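Long-range contacts in fatty Acyl-Adenylate Ligase (Escherichia coli, PDB 3PBK), which belongs to the ANL family of AMP-binding enzymes and combines a large N-terminal domain with a small C-terminal one: residues A[64-69]-A[165-170]; A[261-266]-A[292-297]; A[473-478]-A[523-528]. All coordinates share one frame; numbering follows the deposited sequence.

Interaction 1. Residues A[64-69]-A[165-170]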
loop_
_atom_site.group_PDB
_atom_site.type_symbol
_atom_site.label_atom_id
_atom_site.label_comp_id
_atom_site.label_asym_id
_atom_site.label_seq_id
_atom_site.Cartn_x
_atom_site.Cartn_y
_atom_site.Cartn_z
ATOM N N ARG A 64 -14.304 -3.253 27.761
ATOM C CA ARG A 64 -13.031 -3.344 28.459
ATOM C C ARG A 64 -12.255 -2.044 28.287
ATOM O O ARG A 64 -11.897 -1.385 29.261
ATOM C CB ARG A 64 -12.204 -4.513 27.938
ATOM C CG ARG A 64 -12.812 -5.871 28.217
ATOM C CD ARG A 64 -11.748 -6.968 28.194
ATOM N NE ARG A 64 -11.233 -7.247 26.853
ATOM C CZ ARG A 64 -11.979 -7.676 25.837
ATOM N NH1 ARG A 64 -13.288 -7.849 25.996
ATOM N NH2 ARG A 64 -11.428 -7.917 24.653
ATOM N N LEU A 65 -12.014 -1.675 27.036
ATOM C CA LEU A 65 -11.284 -0.454 26.720
ATOM C C LEU A 65 -11.788 0.766 27.473
ATOM O O LEU A 65 -11.003 1.613 27.883
ATOM C CB LEU A 65 -11.333 -0.181 25.221
ATOM C CG LEU A 65 -10.237 -0.879 24.430
ATOM C CD1 LEU A 65 -10.253 -0.430 22.985
ATOM C CD2 LEU A 65 -8.909 -0.579 25.081
ATOM N N LEU A 66 -13.099 0.863 27.649
ATOM C CA LEU A 66 -13.686 2.019 28.319
ATOM C C LEU A 66 -13.455 2.015 29.834
ATOM O O LEU A 66 -13.432 3.077 30.470
ATOM C CB LEU A 66 -15.174 2.115 28.002
ATOM C CG LEU A 66 -15.456 2.531 26.560
ATOM C CD1 LEU A 66 -16.911 2.279 26.201
ATOM C CD2 LEU A 66 -15.068 3.994 26.341
ATOM N N SER A 67 -13.271 0.828 30.405
ATOM C CA SER A 67 -13.025 0.718 31.833
ATOM C C SER A 67 -11.726 1.429 32.163
ATOM O O SER A 67 -11.439 1.716 33.318
ATOM C CB SER A 67 -12.948 -0.744 32.262
ATOM O OG SER A 67 -11.645 -1.258 32.067
ATOM N N LEU A 68 -10.944 1.714 31.131
ATOM C CA LEU A 68 -9.690 2.421 31.304
ATOM C C LEU A 68 -9.910 3.927 31.287
ATOM O O LEU A 68 -8.969 4.690 31.064
ATOM C CB LEU A 68 -8.703 2.034 30.206
ATOM C CG LEU A 68 -7.998 0.686 30.357
ATOM C CD1 LEU A 68 -7.495 0.184 29.016
ATOM C CD2 LEU A 68 -6.850 0.809 31.330
ATOM N N ASN A 69 -11.148 4.355 31.516
ATOM C CA ASN A 69 -11.467 5.784 31.534
ATOM C C ASN A 69 -10.979 6.574 30.313
ATOM O O ASN A 69 -10.562 7.734 30.432
ATOM C CB ASN A 69 -10.952 6.438 32.818
ATOM C CG ASN A 69 -12.057 6.662 33.837
ATOM O OD1 ASN A 69 -11.835 6.553 35.046
ATOM N ND2 ASN A 69 -13.260 6.975 33.348
ATOM N N ALA A 165 -16.269 -2.213 31.422
ATOM C CA ALA A 165 -16.785 -0.957 31.987
ATOM C C ALA A 165 -18.312 -0.954 31.860
ATOM O O ALA A 165 -18.843 -0.990 30.749
ATOM C CB ALA A 165 -16.194 0.247 31.278
ATOM N N ASP A 166 -19.019 -0.922 32.986
ATOM C CA ASP A 166 -20.467 -1.124 32.951
ATOM C C ASP A 166 -21.210 0.078 32.365
ATOM O O ASP A 166 -21.717 0.930 33.095
ATOM C CB ASP A 166 -21.012 -1.486 34.337
ATOM C CG ASP A 166 -22.400 -2.103 34.271
ATOM O OD1 ASP A 166 -22.515 -3.337 34.443
ATOM O OD2 ASP A 166 -23.373 -1.356 34.028
ATOM N N VAL A 167 -21.286 0.133 31.040
ATOM C CA VAL A 167 -21.854 1.289 30.367
ATOM C C VAL A 167 -22.593 0.902 29.093
ATOM O O VAL A 167 -22.343 -0.157 28.513
ATOM C CB VAL A 167 -20.758 2.330 30.031
ATOM C CG1 VAL A 167 -19.739 1.741 29.068
ATOM C CG2 VAL A 167 -21.378 3.608 29.464
ATOM N N ALA A 168 -23.508 1.774 28.673
ATOM C CA ALA A 168 -24.235 1.601 27.423
ATOM C C ALA A 168 -23.418 2.101 26.231
ATOM O O ALA A 168 -23.147 3.303 26.114
ATOM C CB ALA A 168 -25.552 2.327 27.490
ATOM N N LEU A 169 -23.043 1.174 25.348
ATOM C CA LEU A 169 -22.252 1.505 24.163
ATOM C C LEU A 169 -22.979 2.451 23.209
ATOM O O LEU A 169 -24.027 2.119 22.652
ATOM C CB LEU A 169 -21.801 0.236 23.427
ATOM C CG LEU A 169 -20.338 -0.197 23.581
ATOM C CD1 LEU A 169 -19.916 -0.189 25.031
ATOM C CD2 LEU A 169 -20.116 -1.572 22.972
ATOM N N GLN A 170 -22.393 3.630 23.035
ATOM C CA GLN A 170 -22.900 4.670 22.142
ATOM C C GLN A 170 -22.566 4.369 20.667
ATOM O O GLN A 170 -21.422 4.048 20.312
ATOM C CB GLN A 170 -22.319 6.020 22.584
ATOM C CG GLN A 170 -20.857 5.910 23.099
ATOM C CD GLN A 170 -20.670 6.420 24.540
ATOM O OE1 GLN A 170 -20.080 5.734 25.392
ATOM N NE2 GLN A 170 -21.184 7.620 24.818
#
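Leu66 and Ala165 meet through their beta carbons, with Leu66 CB 3.9 Å from Ala165 CB. Both residues point their CB atoms at the opposite segment. The alanine methyl sits against the backbone at Leu66 and Ser67, near the stems of both side chains. Its second neighbour is Ser67, whose CB lies 3.5 Å from Ala165 CB. The rest of Leu66 reaches further along the 165-170 loop. Its CG is anti to the carbonyl carbon (chi1 -71°), and CD1 continues outward in an extended line (chi2 166°). Leu66 CD1 thus does the touching at the far end. It lies 4.1 Å from Val167 CG1, and the two side chains cross at about a right angle. The same methyl is 4.1 Å from Leu169 CD1, where the chains meet at a slant. Leu169 brings its CD1 methyl to Leu66, though its CB bond does not point at 64-69; it also rests on Ala62 and Lys63.

The helix is 51-67 of the large AMP-binding domain. This part of the chain packs beside a four-stranded parallel sheet, and Leu68 touches His152 and Leu154 on the outermost strand 152-155. The loop follows helix 156-160 and runs past Leu66 and Ser67 on the protein surface. Asp166 is the centre of an inverse gamma turn, which bends the loop between Ala165 and Val167. A backbone hydrogen bond with Lys63 holds Ala165 to the helix.

Ser67 turns its hydroxyl back to its own helix. Ser67 OG donates to Arg64 O at 2.8 Å, in the carbonyl plane, with a C=O...O angle of 147°. Arg64 O also accepts from Ser67 N, so two bonds grip it. The CB bond of Arg64 points away from 165-170; its NE bonds to Phe159 O, and it makes a cation-pi contact with the Phe159 ring.

Interaction 2. Residues A[261-266]-A[292-297]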
loop_
_atom_site.group_PDB
_atom_site.type_symbol
_atom_site.label_atom_id
_atom_site.label_comp_id
_atom_site.label_asym_id
_atom_site.label_seq_id
_atom_site.Cartn_x
_atom_site.Cartn_y
_atom_site.Cartn_z
ATOM N N TRP A 261 0.963 -18.251 -1.776
ATOM C CA TRP A 261 -0.130 -17.331 -2.072
ATOM C C TRP A 261 -1.034 -17.938 -3.128
ATOM O O TRP A 261 -2.243 -18.006 -2.958
ATOM C CB TRP A 261 0.443 -15.989 -2.548
ATOM C CG TRP A 261 -0.538 -15.025 -3.110
ATOM C CD1 TRP A 261 -1.823 -14.866 -2.734
ATOM C CD2 TRP A 261 -0.295 -14.055 -4.138
ATOM N NE1 TRP A 261 -2.412 -13.872 -3.472
ATOM C CE2 TRP A 261 -1.491 -13.358 -4.338
ATOM C CE3 TRP A 261 0.814 -13.721 -4.914
ATOM C CZ2 TRP A 261 -1.609 -12.336 -5.283
ATOM C CZ3 TRP A 261 0.694 -12.705 -5.851
ATOM C CH2 TRP A 261 -0.506 -12.026 -6.026
ATOM N N LEU A 262 -0.442 -18.402 -4.218
ATOM C CA LEU A 262 -1.226 -19.005 -5.280
ATOM C C LEU A 262 -1.799 -20.325 -4.786
ATOM O O LEU A 262 -2.910 -20.706 -5.167
ATOM C CB LEU A 262 -0.376 -19.224 -6.533
ATOM C CG LEU A 262 0.444 -18.039 -7.043
ATOM C CD1 LEU A 262 1.036 -18.360 -8.398
ATOM C CD2 LEU A 262 -0.407 -16.789 -7.115
ATOM N N LYS A 263 -1.037 -21.022 -3.945
ATOM C CA LYS A 263 -1.528 -22.244 -3.330
ATOM C C LYS A 263 -2.862 -21.967 -2.649
ATOM O O LYS A 263 -3.890 -22.561 -2.976
ATOM C CB LYS A 263 -0.533 -22.746 -2.292
ATOM C CG LYS A 263 0.621 -23.549 -2.849
ATOM C CD LYS A 263 0.191 -24.957 -3.240
ATOM C CE LYS A 263 1.192 -25.991 -2.732
ATOM N NZ LYS A 263 2.597 -25.479 -2.744
ATOM N N LEU A 264 -2.831 -21.043 -1.699
ATOM C CA LEU A 264 -4.004 -20.713 -0.916
ATOM C C LEU A 264 -5.199 -20.421 -1.819
ATOM O O LEU A 264 -6.291 -20.946 -1.593
ATOM C CB LEU A 264 -3.695 -19.533 0.011
ATOM C CG LEU A 264 -4.470 -19.412 1.324
ATOM C CD1 LEU A 264 -5.537 -18.368 1.208
ATOM C CD2 LEU A 264 -5.073 -20.738 1.719
ATOM N N ILE A 265 -5.001 -19.596 -2.844
ATOM C CA ILE A 265 -6.089 -19.291 -3.768
ATOM C C ILE A 265 -6.682 -20.582 -4.315
ATOM O O ILE A 265 -7.874 -20.833 -4.165
ATOM C CB ILE A 265 -5.637 -18.406 -4.946
ATOM C CG1 ILE A 265 -5.314 -16.993 -4.478
ATOM C CG2 ILE A 265 -6.717 -18.330 -6.003
ATOM C CD1 ILE A 265 -4.722 -16.132 -5.565
ATOM N N SER A 266 -5.846 -21.409 -4.935
ATOM C CA SER A 266 -6.308 -22.654 -5.547
ATOM C C SER A 266 -6.932 -23.632 -4.541
ATOM O O SER A 266 -7.837 -24.403 -4.887
ATOM C CB SER A 266 -5.163 -23.328 -6.299
ATOM O OG SER A 266 -5.506 -24.654 -6.647
ATOM N N LEU A 292 3.672 -26.120 -9.322
ATOM C CA LEU A 292 2.594 -26.115 -10.307
ATOM C C LEU A 292 1.705 -27.351 -10.218
ATOM O O LEU A 292 0.661 -27.423 -10.876
ATOM C CB LEU A 292 3.163 -26.011 -11.721
ATOM C CG LEU A 292 4.116 -24.854 -12.002
ATOM C CD1 LEU A 292 4.521 -24.886 -13.450
ATOM C CD2 LEU A 292 3.460 -23.534 -11.680
ATOM N N ALA A 293 2.123 -28.317 -9.402
ATOM C CA ALA A 293 1.457 -29.617 -9.306
ATOM C C ALA A 293 0.083 -29.573 -8.619
ATOM O O ALA A 293 -0.768 -30.441 -8.846
ATOM C CB ALA A 293 2.376 -30.624 -8.610
ATOM N N GLU A 294 -0.128 -28.566 -7.782
ATOM C CA GLU A 294 -1.407 -28.412 -7.092
ATOM C C GLU A 294 -2.311 -27.403 -7.794
ATOM O O GLU A 294 -3.546 -27.480 -7.715
ATOM C CB GLU A 294 -1.195 -27.935 -5.646
ATOM C CG GLU A 294 -0.642 -28.969 -4.672
ATOM C CD GLU A 294 0.863 -28.862 -4.504
ATOM O OE1 GLU A 294 1.554 -28.582 -5.513
ATOM O OE2 GLU A 294 1.350 -29.058 -3.364
ATOM N N LEU A 295 -1.680 -26.456 -8.480
ATOM C CA LEU A 295 -2.348 -25.225 -8.885
ATOM C C LEU A 295 -3.413 -25.360 -9.962
ATOM O O LEU A 295 -3.174 -25.878 -11.050
ATOM C CB LEU A 295 -1.321 -24.173 -9.305
ATOM C CG LEU A 295 -0.260 -23.881 -8.252
ATOM C CD1 LEU A 295 0.492 -22.628 -8.631
ATOM C CD2 LEU A 295 -0.901 -23.750 -6.882
ATOM N N ASP A 296 -4.600 -24.883 -9.625
ATOM C CA ASP A 296 -5.596 -24.573 -10.619
ATOM C C ASP A 296 -6.068 -23.180 -10.293
ATOM O O ASP A 296 -6.435 -22.907 -9.162
ATOM C CB ASP A 296 -6.763 -25.524 -10.535
ATOM C CG ASP A 296 -7.750 -25.288 -11.631
ATOM O OD1 ASP A 296 -7.312 -24.864 -12.726
ATOM O OD2 ASP A 296 -8.956 -25.511 -11.395
ATOM N N LEU A 297 -6.056 -22.293 -11.274
ATOM C CA LEU A 297 -6.263 -20.881 -10.993
ATOM C C LEU A 297 -7.439 -20.284 -11.754
ATOM O O LEU A 297 -7.584 -19.068 -11.824
ATOM C CB LEU A 297 -4.977 -20.101 -11.281
ATOM C CG LEU A 297 -4.124 -19.700 -10.077
ATOM C CD1 LEU A 297 -4.311 -20.656 -8.918
ATOM C CD2 LEU A 297 -2.669 -19.582 -10.471
#
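Asp296 N donates to Ser266 OG at 3.1 Å, and the bond is nearly straight, with an N-H...O angle of 171°. The Ser266 hydroxyl reaches the loop because OG is anti to the backbone N (chi1 167°). This bond ties helix 260-267 to the end of a beta-alpha-beta crossover. The crossover leaves strand 272-275, passes through helices 277-285 and 289-292, and leads by this loop to strand 302-305. Both strands are parallel neighbours in the mixed sheet of the large domain.

Leucines pack beside the serine. Leu297 CD1 lies 3.8 Å from Ser266 CB and also approaches Leu262 O and Ile265 CG2. Leu295 presents its two methyls to different residues. Leu295 CD1 packs on Leu262 CB at 4.1 Å, while Leu295 CD2 meets Lys263 CD at 4.0 Å. The Leu295 and Lys263 side chains cross at about a right angle.

Further out, the Lys263 chain bends along its length and brings its end to Glu294. Lys263 NZ and Glu294 OE2 form a long salt bridge of 3.8 Å on the solvent side, where Glu294 is exposed.

The second shell fixes both backbones: Arg269 NH2 bonds to Ser266 O and to Asp296 O, one on each segment. Leu262 touches Phe322, and Ile265 touches Val221 and Trp300. The Ile265 side chain is about 12 Å from the bound 5'-O-[(S)-(dodecanoyloxy)(hydroxy)phosphoryl]adenosine. Across the contact, Leu262 also turns a methyl to the loop, with its CD1 4.4 Å from Leu297 CD2.

Interaction 3. Residues A[473-478]-A[523-528]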
loop_
_atom_site.group_PDB
_atom_site.type_symbol
_atom_site.label_atom_id
_atom_site.label_comp_id
_atom_site.label_asym_id
_atom_site.label_seq_id
_atom_site.Cartn_x
_atom_site.Cartn_y
_atom_site.Cartn_z
ATOM N N GLN A 473 12.704 5.146 -12.705
ATOM C CA GLN A 473 12.449 3.742 -12.996
ATOM C C GLN A 473 12.850 3.318 -14.410
ATOM O O GLN A 473 13.061 2.124 -14.661
ATOM C CB GLN A 473 10.976 3.398 -12.754
ATOM C CG GLN A 473 9.998 4.032 -13.751
ATOM C CD GLN A 473 9.213 5.208 -13.174
ATOM O OE1 GLN A 473 9.751 6.048 -12.441
ATOM N NE2 GLN A 473 7.926 5.273 -13.512
ATOM N N ASP A 474 12.930 4.278 -15.331
ATOM C CA ASP A 474 13.380 4.001 -16.694
ATOM C C ASP A 474 14.878 3.708 -16.705
ATOM O O ASP A 474 15.368 2.948 -17.543
ATOM C CB ASP A 474 13.092 5.180 -17.620
ATOM C CG ASP A 474 11.629 5.288 -17.994
ATOM O OD1 ASP A 474 10.862 4.359 -17.651
ATOM O OD2 ASP A 474 11.244 6.305 -18.629
ATOM N N ILE A 475 15.603 4.333 -15.779
ATOM C CA ILE A 475 17.031 4.117 -15.639
ATOM C C ILE A 475 17.278 2.865 -14.820
ATOM O O ILE A 475 18.118 2.052 -15.182
ATOM C CB ILE A 475 17.719 5.321 -14.981
ATOM C CG1 ILE A 475 17.824 6.469 -15.979
ATOM C CG2 ILE A 475 19.114 4.955 -14.454
ATOM C CD1 ILE A 475 18.633 7.637 -15.469
ATOM N N GLU A 476 16.542 2.700 -13.724
ATOM C CA GLU A 476 16.697 1.519 -12.884
ATOM C C GLU A 476 16.435 0.243 -13.676
ATOM O O GLU A 476 17.021 -0.807 -13.396
ATOM C CB GLU A 476 15.766 1.587 -11.687
ATOM C CG GLU A 476 16.100 2.698 -10.732
ATOM C CD GLU A 476 14.884 3.187 -9.962
ATOM O OE1 GLU A 476 13.793 2.590 -10.130
ATOM O OE2 GLU A 476 15.019 4.173 -9.198
ATOM N N TYR A 477 15.549 0.336 -14.664
ATOM C CA TYR A 477 15.243 -0.802 -15.513
ATOM C C TYR A 477 16.513 -1.399 -16.093
ATOM O O TYR A 477 16.698 -2.613 -16.059
ATOM C CB TYR A 477 14.311 -0.386 -16.640
ATOM C CG TYR A 477 13.948 -1.492 -17.613
ATOM C CD1 TYR A 477 12.943 -2.401 -17.314
ATOM C CD2 TYR A 477 14.588 -1.606 -18.831
ATOM C CE1 TYR A 477 12.598 -3.396 -18.190
ATOM C CE2 TYR A 477 14.248 -2.596 -19.712
ATOM C CZ TYR A 477 13.251 -3.491 -19.390
ATOM O OH TYR A 477 12.905 -4.485 -20.278
ATOM N N ILE A 478 17.389 -0.555 -16.627
ATOM C CA ILE A 478 18.637 -1.039 -17.213
ATOM C C ILE A 478 19.425 -1.886 -16.226
ATOM O O ILE A 478 19.999 -2.909 -16.598
ATOM C CB ILE A 478 19.511 0.104 -17.733
ATOM C CG1 ILE A 478 18.785 0.840 -18.859
ATOM C CG2 ILE A 478 20.834 -0.426 -18.226
ATOM C CD1 ILE A 478 19.456 2.129 -19.252
ATOM N N ALA A 523 28.100 2.683 -19.224
ATOM C CA ALA A 523 28.035 2.786 -20.677
ATOM C C ALA A 523 26.616 2.657 -21.176
ATOM O O ALA A 523 26.140 3.492 -21.941
ATOM C CB ALA A 523 28.902 1.722 -21.318
ATOM N N ARG A 524 25.945 1.601 -20.743
ATOM C CA ARG A 524 24.613 1.284 -21.251
ATOM C C ARG A 524 23.602 2.413 -21.013
ATOM O O ARG A 524 22.714 2.640 -21.829
ATOM C CB ARG A 524 24.119 -0.023 -20.637
ATOM C CG ARG A 524 23.237 -0.844 -21.540
ATOM C CD ARG A 524 22.896 -2.162 -20.862
ATOM N NE ARG A 524 22.609 -3.233 -21.818
ATOM C CZ ARG A 524 23.486 -4.168 -22.185
ATOM N NH1 ARG A 524 24.720 -4.173 -21.667
ATOM N NH2 ARG A 524 23.126 -5.103 -23.064
ATOM N N ILE A 525 23.756 3.119 -19.898
ATOM C CA ILE A 525 22.882 4.227 -19.550
ATOM C C ILE A 525 23.247 5.507 -20.308
ATOM O O ILE A 525 22.371 6.299 -20.652
ATOM C CB ILE A 525 22.933 4.507 -18.043
ATOM C CG1 ILE A 525 22.200 3.409 -17.268
ATOM C CG2 ILE A 525 22.358 5.879 -17.732
ATOM C CD1 ILE A 525 22.551 3.365 -15.775
ATOM N N GLN A 526 24.534 5.721 -20.570
ATOM C CA GLN A 526 24.929 6.911 -21.314
ATOM C C GLN A 526 24.560 6.755 -22.766
ATOM O O GLN A 526 24.397 7.741 -23.494
ATOM C CB GLN A 526 26.422 7.201 -21.208
ATOM C CG GLN A 526 26.731 8.673 -21.490
ATOM C CD GLN A 526 28.113 8.895 -22.066
ATOM O OE1 GLN A 526 28.970 8.003 -22.024
ATOM N NE2 GLN A 526 28.341 10.092 -22.615
ATOM N N SER A 527 24.451 5.505 -23.194
ATOM C CA SER A 527 23.982 5.219 -24.530
ATOM C C SER A 527 22.500 5.520 -24.595
ATOM O O SER A 527 22.056 6.386 -25.338
ATOM C CB SER A 527 24.215 3.753 -24.865
ATOM O OG SER A 527 23.290 3.310 -25.850
ATOM N N GLU A 528 21.744 4.798 -23.784
ATOM C CA GLU A 528 20.297 4.874 -23.774
ATOM C C GLU A 528 19.730 6.250 -23.458
ATOM O O GLU A 528 18.715 6.645 -24.042
ATOM C CB GLU A 528 19.774 3.888 -22.743
ATOM C CG GLU A 528 19.844 2.436 -23.181
ATOM C CD GLU A 528 18.514 1.967 -23.724
ATOM O OE1 GLU A 528 17.836 2.790 -24.402
ATOM O OE2 GLU A 528 18.147 0.794 -23.453
#
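The backbone bond from Ser527 N to Ala523 O, 2.9 Å, and the one from Glu528 N to Arg524 O hold the helical turn on which Ile478 packs. This is a helix-helix contact in the small C-terminal domain of the ANL fold. The helix segments run roughly antiparallel, at 138°, with their axes 10.2 Å apart.

Ile478 has the largest share of the contact. Its two branches go to different partners. Ile478 CD1 lies 3.6 Å from Ile525 CG1 and 3.9 Å from Glu528 CB. The other branch, CG2, is anti to the backbone N. Here Ile478 crosses the aliphatic part of Arg524 at a slant, with CG2 3.8 Å from Arg524 CD. The arginine chain is extended from CG to NE, and its CD touches the methyl.

Phe529 touches both Ile475 and Ile478, and Leu502 of strand 500-505 touches Ile525. On other faces of helix 472-479, Glu476 forms a salt bridge with Arg553, and Tyr477 OH bonds to Glu313 in the large domain. Ile475 CG2 meets Ile525 CD1 at 4.0 Å, the two side chains crossing at about a right angle.

In the fold
The three contacts share no helix or loop and do not touch. Interactions 1 and 2 both lie in the large domain, with nearest atoms about 26 Å apart, and each joins a helix to an irregular loop. Interaction 1 is a surface contact with apolar side chains across it. Interaction 2 is partly buried and mixes leucine packing with a serine-to-backbone bond and a long salt bridge at its exposed side. Interaction 3 is the buried, helix-on-helix case. It belongs to the small domain and is made by isoleucines, with the aliphatic parts of Arg524 and Glu528 beside them. Interactions 1 and 3 lie on opposite sides of the chain's centre, their own centres about 60 Å apart.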